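Local coordinates for alginate biosynthesis protein AlgX (Pseudomonas aeruginosa, PDB 4KNC), which takes part in O-acetylation of the exopolysaccharide alginate and protects the polymer from degradation as it crosses the periplasm, at residues 175-179 with 227-233; 235-241 with 261-267; 355-361 with 429-435. One frame throughout, in Å; residues are numbered along the deposited sequence.

How the contacts relate
Contacts 1 and 2 adjoin within the SGNH hydrolase-like domain, whereas contact 3 lies in the carbohydrate-binding module. The centres of contacts 1 and 2 are about 15 Å apart, and their segments meet: K179 NZ reaches D262 OD2 at 3.3 Å in a long, weak ion pair, and P177 CD packs on Q236 CG at 3.8 Å. Contact 2 extends from there toward the inferred catalytic residues, where the side chain of A267 is about 7 Å from that of S243, the inferred nucleophile, and about 10 Å from that of H150. Contact 3 is separate: its nearest atoms are about 19 Å from contact 2 and about 27 Å from contact 1.

Contact 1: 175-179 with 227-233; sequences EIPKK and DLFGDGG
P177 packs against the turn at G230 in a surface contact between two irregular loops of the SGNH hydrolase-like domain, 175-179 and 227-233. The closest approach of the alpha carbons, 4.6 Å between P177 CA and G230 CA, locates its middle. There the proline ring rests on the backbone rather than on side chains: P177 CG lies 3.0 Å from G230 O, a carbonyl that also accepts the backbone bond from G233 N and so closes the turn. P177 CB meets L228 O, two residues earlier in the turn. With no side chain on G230, its CA can come within 3.2 Å of E175 O in a CA-H...O contact.

One direct hydrogen bond links the segments, from K178 N to D227 O (2.8 Å). The donor stands above the carbonyl plane, 51° out of it, and P177 CA makes a further CA-H...O contact with the same oxygen. Water 1 lies within bonding distance of both D227 O and I176 O and can bridge them, although other acceptors compete for its protons. At the far end, L228 has CG anti to its backbone N (chi1 -172°), which swings L228 CD1 across the side chain of K179, 3.5 Å from K179 CG, a tight pair.

Segment 175-179 leads from helix 153-169 into strand 180-191, and the loop holding 227-233 connects strand 210-220 to strand 237-240. I176, P177 and D231 all lay side chains on Q236 just ahead of strand 237-240, while the backbone of K179 is hydrogen-bonded to G260, directly after helix 251-259.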
loop_
_atom_site.group_PDB
_atom_site.type_symbol
_atom_site.label_atom_id
_atom_site.label_comp_id
_atom_site.label_asym_id
_atom_site.label_seq_id
_atom_site.Cartn_x
_atom_site.Cartn_y
_atom_site.Cartn_z
ATOM N N GLU A 175 13.343 -23.251 -1.094
ATOM C CA GLU A 175 14.632 -22.920 -1.703
ATOM C C GLU A 175 15.176 -21.586 -1.204
ATOM O O GLU A 175 16.359 -21.279 -1.359
ATOM C CB GLU A 175 14.510 -22.896 -3.235
ATOM C CG GLU A 175 14.577 -24.269 -3.886
ATOM C CD GLU A 175 13.518 -25.233 -3.366
ATOM O OE1 GLU A 175 12.352 -24.813 -3.195
ATOM O OE2 GLU A 175 13.859 -26.413 -3.124
ATOM N N ILE A 176 14.298 -20.784 -0.625
ATOM C CA ILE A 176 14.704 -19.497 -0.070
ATOM C C ILE A 176 15.764 -19.732 1.011
ATOM O O ILE A 176 15.646 -20.671 1.788
ATOM C CB ILE A 176 13.461 -18.735 0.453
ATOM C CG1 ILE A 176 12.566 -18.366 -0.737
ATOM C CG2 ILE A 176 13.849 -17.498 1.250
ATOM C CD1 ILE A 176 11.295 -17.626 -0.381
ATOM N N PRO A 177 16.831 -18.911 1.021
ATOM C CA PRO A 177 17.876 -19.011 2.051
ATOM C C PRO A 177 17.272 -18.921 3.445
ATOM O O PRO A 177 16.426 -18.058 3.680
ATOM C CB PRO A 177 18.734 -17.762 1.820
ATOM C CG PRO A 177 18.462 -17.324 0.454
ATOM C CD PRO A 177 17.090 -17.815 0.070
ATOM N N LYS A 178 17.702 -19.794 4.346
ATOM C CA LYS A 178 17.186 -19.807 5.708
ATOM C C LYS A 178 18.251 -19.307 6.682
ATOM O O LYS A 178 19.440 -19.578 6.508
ATOM C CB LYS A 178 16.732 -21.218 6.089
ATOM C CG LYS A 178 15.693 -21.802 5.149
ATOM C CD LYS A 178 14.571 -20.803 4.882
ATOM C CE LYS A 178 13.420 -21.441 4.121
ATOM N NZ LYS A 178 13.736 -21.618 2.692
ATOM N N LYS A 179 17.819 -18.557 7.693
ATOM C CA LYS A 179 18.709 -18.053 8.741
ATOM C C LYS A 179 17.970 -18.122 10.066
ATOM O O LYS A 179 16.761 -18.322 10.096
ATOM C CB LYS A 179 19.101 -16.593 8.475
ATOM C CG LYS A 179 19.519 -16.287 7.046
ATOM C CD LYS A 179 19.403 -14.804 6.726
ATOM C CE LYS A 179 20.531 -13.999 7.338
ATOM N NZ LYS A 179 21.423 -13.460 6.275
ATOM N N ASP A 227 21.794 -24.101 4.227
ATOM C CA ASP A 227 20.497 -23.516 3.902
ATOM C C ASP A 227 20.581 -22.004 3.688
ATOM O O ASP A 227 19.673 -21.407 3.124
ATOM C CB ASP A 227 19.476 -23.839 4.995
ATOM C CG ASP A 227 19.263 -25.329 5.170
ATOM O OD1 ASP A 227 19.532 -26.086 4.209
ATOM O OD2 ASP A 227 18.825 -25.743 6.265
ATOM N N LEU A 228 21.685 -21.402 4.132
ATOM C CA LEU A 228 21.956 -19.979 3.935
ATOM C C LEU A 228 22.164 -19.622 2.452
ATOM O O LEU A 228 22.088 -18.440 2.064
ATOM C CB LEU A 228 23.184 -19.564 4.766
ATOM C CG LEU A 228 23.565 -18.083 4.866
ATOM C CD1 LEU A 228 22.384 -17.251 5.336
ATOM C CD2 LEU A 228 24.758 -17.869 5.791
ATOM N N PHE A 229 22.399 -20.645 1.624
ATOM C CA PHE A 229 22.797 -20.428 0.225
ATOM C C PHE A 229 21.819 -20.870 -0.874
ATOM O O PHE A 229 22.152 -20.825 -2.067
ATOM C CB PHE A 229 24.194 -20.997 -0.007
ATOM C CG PHE A 229 25.252 -20.262 0.757
ATOM C CD1 PHE A 229 25.583 -20.640 2.047
ATOM C CD2 PHE A 229 25.870 -19.152 0.205
ATOM C CE1 PHE A 229 26.539 -19.953 2.757
ATOM C CE2 PHE A 229 26.825 -18.460 0.908
ATOM C CZ PHE A 229 27.157 -18.861 2.188
ATOM N N GLY A 230 20.614 -21.269 -0.473
ATOM C CA GLY A 230 19.540 -21.516 -1.419
ATOM C C GLY A 230 19.307 -20.267 -2.248
ATOM O O GLY A 230 19.432 -19.149 -1.734
ATOM N N ASP A 231 18.997 -20.449 -3.531
ATOM C CA ASP A 231 18.853 -19.324 -4.459
ATOM C C ASP A 231 20.073 -18.398 -4.436
ATOM O O ASP A 231 19.944 -17.185 -4.593
ATOM C CB ASP A 231 17.574 -18.520 -4.172
ATOM C CG ASP A 231 16.306 -19.299 -4.495
ATOM O OD1 ASP A 231 16.389 -20.276 -5.273
ATOM O OD2 ASP A 231 15.225 -18.930 -3.979
ATOM N N GLY A 232 21.255 -18.974 -4.222
ATOM C CA GLY A 232 22.478 -18.195 -4.246
ATOM C C GLY A 232 22.668 -17.287 -3.042
ATOM O O GLY A 232 23.584 -16.476 -3.022
ATOM N N GLY A 233 21.805 -17.414 -2.038
ATOM C CA GLY A 233 21.992 -16.668 -0.803
ATOM C C GLY A 233 21.315 -15.303 -0.710
ATOM O O GLY A 233 21.171 -14.750 0.390
HETATM O O HOH W 1 17.631 -22.668 1.530
#

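Contact 2: 235-241 with 261-267; sequences PQIALVG and ADILNNA
The short branch of I237 meets the chain tip of I263: chi1 of -53° sets I237 CG1 beside the backbone N, which leaves CG2 anti to that N, and I263 folds CD1 back at chi2 -79°, giving a 3.5 Å contact between I237 CG2 and I263 CD1. On the same face the other branch, I237 CD1, touches A261 CB, and I263 CG2 packs on L239 CB at 3.8 Å. A238 and L264 share the opposite face, where L264 CD2 also reaches P235 CB.

The backbones run parallel, the axes of the short segments 237-240 and 263-265 making an angle of 31°. I237 O accepts from L264 N (2.8 Å), L264 O from L239 N (2.7 Å) and L239 O from N266 N (2.8 Å), the alternation expected of parallel strands. Ahead of the paired residues, water 2 bridges Q236 N and D262 O. At the end of the pairing, N265 OD1 accepts from A267 N at 2.9 Å, an Asx turn.

Strand 293-298 flanks 237-240 on its other side, and 263-265 is an edge strand. S243, the inferred nucleophile, follows strand 237-240, which with helix 251-259 and strand 263-265 forms a beta-alpha-beta crossover in the parallel sheet of an SGNH hydrolase-like fold.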
loop_
_atom_site.group_PDB
_atom_site.type_symbol
_atom_site.label_atom_id
_atom_site.label_comp_id
_atom_site.label_asym_id
_atom_site.label_seq_id
_atom_site.Cartn_x
_atom_site.Cartn_y
_atom_site.Cartn_z
ATOM N N PRO A 235 18.397 -12.423 -0.484
ATOM C CA PRO A 235 17.023 -12.316 0.033
ATOM C C PRO A 235 15.999 -12.435 -1.086
ATOM O O PRO A 235 16.229 -11.933 -2.183
ATOM C CB PRO A 235 16.983 -10.908 0.646
ATOM C CG PRO A 235 18.400 -10.663 1.059
ATOM C CD PRO A 235 19.221 -11.278 -0.062
ATOM N N GLN A 236 14.875 -13.085 -0.803
ATOM C CA GLN A 236 13.939 -13.493 -1.845
ATOM C C GLN A 236 12.512 -13.065 -1.522
ATOM O O GLN A 236 11.581 -13.387 -2.268
ATOM C CB GLN A 236 13.991 -15.016 -2.001
ATOM C CG GLN A 236 15.340 -15.531 -2.483
ATOM C CD GLN A 236 15.678 -15.007 -3.863
ATOM O OE1 GLN A 236 14.786 -14.767 -4.677
ATOM N NE2 GLN A 236 16.966 -14.807 -4.127
ATOM N N ILE A 237 12.346 -12.361 -0.400
ATOM C CA ILE A 237 11.032 -11.905 0.060
ATOM C C ILE A 237 11.047 -10.394 0.319
ATOM O O ILE A 237 11.921 -9.892 1.017
ATOM C CB ILE A 237 10.586 -12.626 1.355
ATOM C CG1 ILE A 237 10.664 -14.151 1.180
ATOM C CG2 ILE A 237 9.172 -12.190 1.729
ATOM C CD1 ILE A 237 10.111 -14.939 2.368
ATOM N N ALA A 238 10.079 -9.686 -0.254
ATOM C CA ALA A 238 9.993 -8.237 -0.140
ATOM C C ALA A 238 8.668 -7.853 0.473
ATOM O O ALA A 238 7.648 -8.491 0.221
ATOM C CB ALA A 238 10.136 -7.591 -1.506
ATOM N N LEU A 239 8.693 -6.804 1.281
ATOM C CA LEU A 239 7.518 -6.325 1.969
ATOM C C LEU A 239 7.213 -4.913 1.502
ATOM O O LEU A 239 8.074 -4.030 1.554
ATOM C CB LEU A 239 7.764 -6.335 3.478
ATOM C CG LEU A 239 6.706 -5.709 4.385
ATOM C CD1 LEU A 239 5.340 -6.363 4.199
ATOM C CD2 LEU A 239 7.160 -5.803 5.832
ATOM N N VAL A 240 5.992 -4.699 1.032
ATOM C CA VAL A 240 5.542 -3.355 0.704
ATOM C C VAL A 240 4.322 -3.071 1.566
ATOM O O VAL A 240 3.522 -3.974 1.820
ATOM C CB VAL A 240 5.256 -3.170 -0.811
ATOM C CG1 VAL A 240 6.564 -3.205 -1.587
ATOM C CG2 VAL A 240 4.283 -4.232 -1.335
ATOM N N GLY A 241 4.205 -1.840 2.057
ATOM C CA GLY A 241 3.217 -1.552 3.078
ATOM C C GLY A 241 3.193 -0.119 3.560
ATOM O O GLY A 241 3.747 0.769 2.922
ATOM N N ALA A 261 13.386 -16.414 7.105
ATOM C CA ALA A 261 13.854 -15.800 5.859
ATOM C C ALA A 261 14.076 -14.304 6.012
ATOM O O ALA A 261 13.362 -13.655 6.783
ATOM C CB ALA A 261 12.850 -16.046 4.753
ATOM N N ASP A 262 15.045 -13.764 5.267
ATOM C CA ASP A 262 15.226 -12.309 5.140
ATOM C C ASP A 262 14.003 -11.625 4.519
ATOM O O ASP A 262 13.419 -12.116 3.554
ATOM C CB ASP A 262 16.465 -11.971 4.300
ATOM C CG ASP A 262 17.748 -11.951 5.122
ATOM O OD1 ASP A 262 17.681 -11.610 6.317
ATOM O OD2 ASP A 262 18.824 -12.273 4.581
ATOM N N ILE A 263 13.616 -10.488 5.079
ATOM C CA ILE A 263 12.493 -9.732 4.538
ATOM C C ILE A 263 12.976 -8.350 4.141
ATOM O O ILE A 263 13.319 -7.538 5.001
ATOM C CB ILE A 263 11.362 -9.595 5.578
ATOM C CG1 ILE A 263 10.913 -10.973 6.084
ATOM C CG2 ILE A 263 10.201 -8.816 5.001
ATOM C CD1 ILE A 263 9.997 -11.725 5.149
ATOM N N LEU A 264 13.026 -8.079 2.841
ATOM C CA LEU A 264 13.354 -6.735 2.361
ATOM C C LEU A 264 12.203 -5.791 2.618
ATOM O O LEU A 264 11.180 -5.881 1.945
ATOM C CB LEU A 264 13.631 -6.761 0.862
ATOM C CG LEU A 264 14.722 -7.727 0.415
ATOM C CD1 LEU A 264 14.731 -7.826 -1.101
ATOM C CD2 LEU A 264 16.076 -7.273 0.934
ATOM N N ASN A 265 12.374 -4.874 3.571
ATOM C CA ASN A 265 11.317 -3.937 3.936
ATOM C C ASN A 265 11.310 -2.669 3.071
ATOM O O ASN A 265 12.218 -1.851 3.166
ATOM C CB ASN A 265 11.459 -3.556 5.410
ATOM C CG ASN A 265 10.265 -2.783 5.940
ATOM O OD1 ASN A 265 9.468 -2.244 5.179
ATOM N ND2 ASN A 265 10.140 -2.725 7.261
ATOM N N ASN A 266 10.278 -2.501 2.248
ATOM C CA ASN A 266 10.136 -1.294 1.435
ATOM C C ASN A 266 8.885 -0.491 1.783
ATOM O O ASN A 266 8.390 0.298 0.964
ATOM C CB ASN A 266 10.137 -1.645 -0.067
ATOM C CG ASN A 266 11.478 -2.228 -0.545
ATOM O OD1 ASN A 266 11.564 -3.398 -0.901
ATOM N ND2 ASN A 266 12.518 -1.401 -0.562
ATOM N N ALA A 267 8.376 -0.684 3.000
ATOM C CA ALA A 267 7.186 0.029 3.448
ATOM C C ALA A 267 7.418 1.539 3.401
ATOM O O ALA A 267 8.549 2.001 3.564
ATOM C CB ALA A 267 6.817 -0.384 4.861
HETATM O O HOH W 2 14.484 -13.978 1.951
#

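Contact 3: 355-361 with 429-435; sequences YVADVTY and VQASICQ
Y355 begins the inner antiparallel strand pair, 355-361 with 429-435, of a four-stranded sheet in the C-terminal carbohydrate-binding module; A431 and I433 touch strand 338-343 of a second antiparallel sheet, consistent with a beta-sandwich. One face of the Y355 ring is covered by the end of the partner strand: Q435 CA sits 4.2 Å from the ring centroid, 24° off the normal and offset toward the rim, a CH-pi contact. The ring also approaches obliquely, with Y355 CD2 3.6 Å from I433 CG2.

V356 and C434 form a hydrogen-bonded pair, V356 N to C434 O at 3.0 Å and C434 N to V356 O at 2.9 Å. V356 CG1 is near C434 SG, the sulfur joined by a disulfide to C321, so a covalent tie begins on this face of the sheet. A357 turns to the other face and packs on I433; chi2 of -71° folds I433 CD1 back to within 3.6 Å of A357 CB. D358 pairs with S432, exchanging backbone bonds in both directions, while its carboxylate is engaged outside the pair: OD2 forms a salt bridge with R396 and accepts from the backbone N of C321.

V359 CG2 meets A431 CB within the non-hydrogen-bonded pair, while CG1, anti to the backbone N (chi1 175°), reaches diagonally to the methyl CG2 of V429. T360 restores the hydrogen-bonded pairing, with T360 N to Q430 O at 2.8 Å and Q430 N returning a bond to T360 O. The walk closes at Y361, whose hydroxyl is bonded to E368 O and whose ring meets the partner strand obliquely, Y361 CD1 lying 4.1 Å from V429 CG2.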
loop_
_atom_site.group_PDB
_atom_site.type_symbol
_atom_site.label_atom_id
_atom_site.label_comp_id
_atom_site.label_asym_id
_atom_site.label_seq_id
_atom_site.Cartn_x
_atom_site.Cartn_y
_atom_site.Cartn_z
ATOM N N TYR A 355 -0.425 0.398 -25.666
ATOM C CA TYR A 355 0.792 1.214 -25.548
ATOM C C TYR A 355 1.047 1.758 -24.137
ATOM O O TYR A 355 0.126 1.840 -23.322
ATOM C CB TYR A 355 0.830 2.332 -26.604
ATOM C CG TYR A 355 1.626 1.965 -27.852
ATOM C CD1 TYR A 355 1.057 1.213 -28.875
ATOM C CD2 TYR A 355 2.953 2.364 -27.995
ATOM C CE1 TYR A 355 1.787 0.875 -30.012
ATOM C CE2 TYR A 355 3.688 2.029 -29.122
ATOM C CZ TYR A 355 3.102 1.290 -30.128
ATOM O OH TYR A 355 3.842 0.967 -31.243
ATOM N N VAL A 356 2.302 2.128 -23.863
ATOM C CA VAL A 356 2.718 2.512 -22.511
ATOM C C VAL A 356 3.613 3.771 -22.469
ATOM O O VAL A 356 4.436 3.998 -23.361
ATOM C CB VAL A 356 3.390 1.304 -21.791
ATOM C CG1 VAL A 356 4.246 1.741 -20.605
ATOM C CG2 VAL A 356 2.330 0.300 -21.350
ATOM N N ALA A 357 3.426 4.593 -21.437
ATOM C CA ALA A 357 4.209 5.811 -21.237
ATOM C C ALA A 357 5.187 5.702 -20.061
ATOM O O ALA A 357 4.860 5.131 -19.012
ATOM C CB ALA A 357 3.282 7.001 -21.027
ATOM N N ASP A 358 6.374 6.277 -20.251
ATOM C CA ASP A 358 7.463 6.238 -19.283
ATOM C C ASP A 358 8.057 7.638 -19.172
ATOM O O ASP A 358 8.529 8.192 -20.161
ATOM C CB ASP A 358 8.545 5.256 -19.756
ATOM C CG ASP A 358 9.493 4.837 -18.639
ATOM O OD1 ASP A 358 9.742 5.650 -17.720
ATOM O OD2 ASP A 358 9.986 3.689 -18.679
ATOM N N VAL A 359 8.056 8.202 -17.970
ATOM C CA VAL A 359 8.300 9.638 -17.809
ATOM C C VAL A 359 9.176 9.991 -16.602
ATOM O O VAL A 359 8.895 9.571 -15.489
ATOM C CB VAL A 359 6.956 10.386 -17.639
ATOM C CG1 VAL A 359 7.187 11.853 -17.337
ATOM C CG2 VAL A 359 6.083 10.211 -18.868
ATOM N N THR A 360 10.211 10.801 -16.808
ATOM C CA THR A 360 11.148 11.114 -15.736
ATOM C C THR A 360 11.482 12.599 -15.567
ATOM O O THR A 360 12.133 13.203 -16.424
ATOM C CB THR A 360 12.458 10.341 -15.916
ATOM O OG1 THR A 360 12.186 8.933 -15.917
ATOM C CG2 THR A 360 13.425 10.679 -14.787
ATOM N N TYR A 361 11.040 13.173 -14.449
ATOM C CA TYR A 361 11.430 14.529 -14.048
ATOM C C TYR A 361 12.929 14.642 -13.777
ATOM O O TYR A 361 13.566 13.681 -13.345
ATOM C CB TYR A 361 10.704 14.945 -12.772
ATOM C CG TYR A 361 9.266 15.353 -12.953
ATOM C CD1 TYR A 361 8.920 16.405 -13.791
ATOM C CD2 TYR A 361 8.252 14.704 -12.262
ATOM C CE1 TYR A 361 7.604 16.787 -13.947
ATOM C CE2 TYR A 361 6.934 15.076 -12.411
ATOM C CZ TYR A 361 6.615 16.120 -13.252
ATOM O OH TYR A 361 5.296 16.490 -13.395
ATOM N N VAL A 429 11.898 17.528 -18.144
ATOM C CA VAL A 429 11.235 16.230 -18.117
ATOM C C VAL A 429 11.576 15.419 -19.360
ATOM O O VAL A 429 11.754 15.973 -20.458
ATOM C CB VAL A 429 9.699 16.369 -17.942
ATOM C CG1 VAL A 429 9.060 16.973 -19.187
ATOM C CG2 VAL A 429 9.073 15.025 -17.607
ATOM N N GLN A 430 11.690 14.107 -19.169
ATOM C CA GLN A 430 12.014 13.174 -20.242
ATOM C C GLN A 430 10.876 12.175 -20.435
ATOM O O GLN A 430 10.566 11.402 -19.535
ATOM C CB GLN A 430 13.317 12.436 -19.906
ATOM C CG GLN A 430 13.462 11.043 -20.525
ATOM C CD GLN A 430 13.636 11.077 -22.029
ATOM O OE1 GLN A 430 14.251 11.993 -22.573
ATOM N NE2 GLN A 430 13.096 10.073 -22.712
ATOM N N ALA A 431 10.251 12.174 -21.605
ATOM C CA ALA A 431 9.154 11.233 -21.828
ATOM C C ALA A 431 9.380 10.293 -23.008
ATOM O O ALA A 431 10.039 10.641 -23.987
ATOM C CB ALA A 431 7.838 11.971 -21.976
ATOM N N SER A 432 8.809 9.101 -22.903
ATOM C CA SER A 432 8.977 8.071 -23.912
ATOM C C SER A 432 7.756 7.167 -23.968
ATOM O O SER A 432 7.097 6.929 -22.957
ATOM C CB SER A 432 10.231 7.246 -23.626
ATOM O OG SER A 432 11.391 8.048 -23.771
ATOM N N ILE A 433 7.468 6.667 -25.162
ATOM C CA ILE A 433 6.293 5.842 -25.400
ATOM C C ILE A 433 6.751 4.553 -26.055
ATOM O O ILE A 433 7.483 4.582 -27.043
ATOM C CB ILE A 433 5.311 6.553 -26.358
ATOM C CG1 ILE A 433 4.593 7.687 -25.630
ATOM C CG2 ILE A 433 4.282 5.584 -26.911
ATOM C CD1 ILE A 433 3.602 7.204 -24.627
ATOM N N CYS A 434 6.320 3.422 -25.511
ATOM C CA CYS A 434 6.778 2.133 -26.009
ATOM C C CYS A 434 5.667 1.107 -26.167
ATOM O O CYS A 434 4.591 1.196 -25.547
ATOM C CB CYS A 434 7.872 1.552 -25.105
ATOM S SG CYS A 434 7.344 1.266 -23.392
ATOM N N GLN A 435 5.959 0.130 -27.017
ATOM C CA GLN A 435 5.117 -1.031 -27.171
ATOM C C GLN A 435 5.033 -1.802 -25.851
ATOM O O GLN A 435 5.965 -1.789 -25.050
ATOM C CB GLN A 435 5.617 -1.927 -28.308
ATOM C CG GLN A 435 4.599 -2.951 -28.762
ATOM C CD GLN A 435 4.706 -3.252 -30.237
ATOM O OE1 GLN A 435 5.687 -2.890 -30.885
ATOM N NE2 GLN A 435 3.692 -3.911 -30.783
#